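PTS system, lactose-specific IIBC components (Streptococcus pneumoniae, PDB 3NBM) probably relays a phosphoryl group to lactose as it is taken up through the IIC component, as the IIB domain of a phosphoenolpyruvate-dependent phosphotransferase system. Local coordinates at residues L56-P61 / Q80-R85. Residues are numbered along the deposited sequence; the frame is centred on the assembly and turned at random.
Sequences LIILAP and QIVATR
Strands 56-59 and 80-83 run parallel, 4.7 Å apart at their axes and 16° off alignment, joined by backbone hydrogen bonds from Ile57 N to Gln80 O, Val82 N to Ile57 O and Leu59 N to Val82 O. They are the two strands of a beta-alpha-beta unit whose linking helix, 67-74, covers the face carrying Ile57, Leu59, Ile81 and Ala83. On that face Ile57 and Ile81 lie side by side, with CD1 of Ile81 3.8 Å from CB of Ile57; a bend in the Ile81 chain (chi2 -61°) helps bring this methyl across to the neighbouring strand. The other face packs beneath helix 96-105: Val82 spreads its two methyls, CG1 meeting CD1 of Leu56 at 3.8 Å and CG2 meeting CG1 of Ile58 at 3.6 Å, while Phe102 covers both Ile58 and Val82. Where the strands end, a side chain takes over the pairing. With chi1 at 63°, Thr84 turns OG1 onto an in-plane lone pair of Leu59 O, a 2.7 Å hydrogen bond, while its CG2 rests 3.8 Å from CG2 of Ile58. Thr84 N reaches the same carbonyl only weakly, at 3.2 Å, and also donates to a water that in turn donates to Ala60 O. Leu59 O thus has two donors from Thr84, the hydroxyl supplying the short bond where the backbone N-H makes a weak one, and the pairing continues past the C-terminal ends of the two strands, just before helix 86-93 begins.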
loop_
_atom_site.group_PDB
_atom_site.type_symbol
_atom_site.label_atom_id
_atom_site.label_comp_id
_atom_site.label_asym_id
_atom_site.label_seq_id
_atom_site.Cartn_x
_atom_site.Cartn_y
_atom_site.Cartn_z
ATOM N N LEU A 56 -0.350 7.051 0.957
ATOM C CA LEU A 56 -0.773 5.860 1.686
ATOM C C LEU A 56 0.295 4.810 1.507
ATOM O O LEU A 56 0.706 4.555 0.385
ATOM C CB LEU A 56 -2.118 5.332 1.135
ATOM C CG LEU A 56 -2.625 4.004 1.724
ATOM C CD1 LEU A 56 -2.949 4.105 3.213
ATOM C CD2 LEU A 56 -3.831 3.493 0.920
ATOM N N ILE A 57 0.739 4.207 2.614
ATOM C CA ILE A 57 1.676 3.084 2.573
ATOM C C ILE A 57 0.967 1.916 3.213
ATOM O O ILE A 57 0.416 2.008 4.306
ATOM C CB ILE A 57 3.022 3.403 3.263
ATOM C CG1 ILE A 57 3.622 4.676 2.612
ATOM C CG2 ILE A 57 3.961 2.202 3.161
ATOM C CD1 ILE A 57 4.885 5.172 3.200
ATOM N N ILE A 58 0.992 0.796 2.501
ATOM C CA ILE A 58 0.382 -0.456 2.946
ATOM C C ILE A 58 1.482 -1.499 3.192
ATOM O O ILE A 58 2.295 -1.779 2.320
ATOM C CB ILE A 58 -0.582 -1.039 1.856
ATOM C CG1 ILE A 58 -1.688 -0.027 1.493
ATOM C CG2 ILE A 58 -1.175 -2.395 2.329
ATOM C CD1 ILE A 58 -2.483 -0.363 0.244
ATOM N N LEU A 59 1.510 -2.018 4.412
ATOM C CA LEU A 59 2.434 -3.075 4.793
ATOM C C LEU A 59 1.804 -4.426 4.458
ATOM O O LEU A 59 0.696 -4.733 4.912
ATOM C CB LEU A 59 2.768 -2.989 6.303
ATOM C CG LEU A 59 3.495 -1.726 6.732
ATOM C CD1 LEU A 59 3.558 -1.666 8.271
ATOM C CD2 LEU A 59 4.884 -1.696 6.145
ATOM N N ALA A 60 2.530 -5.241 3.686
ATOM C CA ALA A 60 2.147 -6.627 3.445
ATOM C C ALA A 60 2.284 -7.420 4.754
ATOM O O ALA A 60 2.961 -6.972 5.703
ATOM C CB ALA A 60 3.004 -7.233 2.376
ATOM N N PRO A 61 1.687 -8.618 4.832
ATOM C CA PRO A 61 1.659 -9.372 6.086
ATOM C C PRO A 61 3.023 -9.580 6.711
ATOM O O PRO A 61 3.157 -9.463 7.924
ATOM C CB PRO A 61 1.031 -10.697 5.645
ATOM C CG PRO A 61 0.056 -10.265 4.587
ATOM C CD PRO A 61 0.787 -9.203 3.817
ATOM N N GLN A 80 -0.741 8.314 5.466
ATOM C CA GLN A 80 -1.565 7.257 6.037
ATOM C C GLN A 80 -0.812 5.930 5.951
ATOM O O GLN A 80 -0.201 5.652 4.937
ATOM C CB GLN A 80 -2.892 7.151 5.278
ATOM C CG GLN A 80 -3.792 8.348 5.421
ATOM C CD GLN A 80 -4.183 8.596 6.841
ATOM O OE1 GLN A 80 -4.560 7.659 7.572
ATOM N NE2 GLN A 80 -4.057 9.834 7.277
ATOM N N ILE A 81 -0.869 5.131 7.012
ATOM C CA ILE A 81 -0.190 3.821 7.085
ATOM C C ILE A 81 -1.215 2.779 7.465
ATOM O O ILE A 81 -1.968 2.972 8.416
ATOM C CB ILE A 81 0.947 3.795 8.167
ATOM C CG1 ILE A 81 1.930 4.951 8.003
ATOM C CG2 ILE A 81 1.638 2.464 8.196
ATOM C CD1 ILE A 81 2.670 4.999 6.713
ATOM N N VAL A 82 -1.201 1.644 6.770
ATOM C CA VAL A 82 -2.092 0.532 7.091
ATOM C C VAL A 82 -1.300 -0.769 7.052
ATOM O O VAL A 82 -0.455 -0.961 6.199
ATOM C CB VAL A 82 -3.337 0.449 6.173
ATOM C CG1 VAL A 82 -4.026 1.795 6.038
ATOM C CG2 VAL A 82 -2.981 -0.075 4.863
ATOM N N ALA A 83 -1.562 -1.631 8.023
ATOM C CA ALA A 83 -0.976 -2.974 8.063
ATOM C C ALA A 83 -2.022 -4.006 7.714
ATOM O O ALA A 83 -3.197 -3.806 8.004
ATOM C CB ALA A 83 -0.390 -3.310 9.440
ATOM N N THR A 84 -1.584 -5.102 7.110
ATOM C CA THR A 84 -2.479 -6.166 6.690
ATOM C C THR A 84 -2.091 -7.495 7.348
ATOM O O THR A 84 -0.968 -7.697 7.838
ATOM C CB THR A 84 -2.469 -6.338 5.152
ATOM O OG1 THR A 84 -1.171 -6.730 4.705
ATOM C CG2 THR A 84 -2.919 -5.025 4.460
ATOM N N ARG A 85 -3.058 -8.401 7.318
ATOM C CA ARG A 85 -2.867 -9.778 7.744
ATOM C C ARG A 85 -3.101 -10.708 6.552
ATOM O O ARG A 85 -3.664 -10.303 5.546
ATOM C CB ARG A 85 -3.757 -10.047 8.968
ATOM C CG ARG A 85 -3.286 -9.315 10.214
ATOM C CD ARG A 85 -4.345 -9.242 11.308
ATOM N NE ARG A 85 -3.775 -8.731 12.541
ATOM C CZ ARG A 85 -3.465 -7.465 12.786
ATOM N NH1 ARG A 85 -3.686 -6.534 11.873
ATOM N NH2 ARG A 85 -2.887 -7.138 13.934
HETATM O O HOH W 1 1.213 -5.850 7.729
#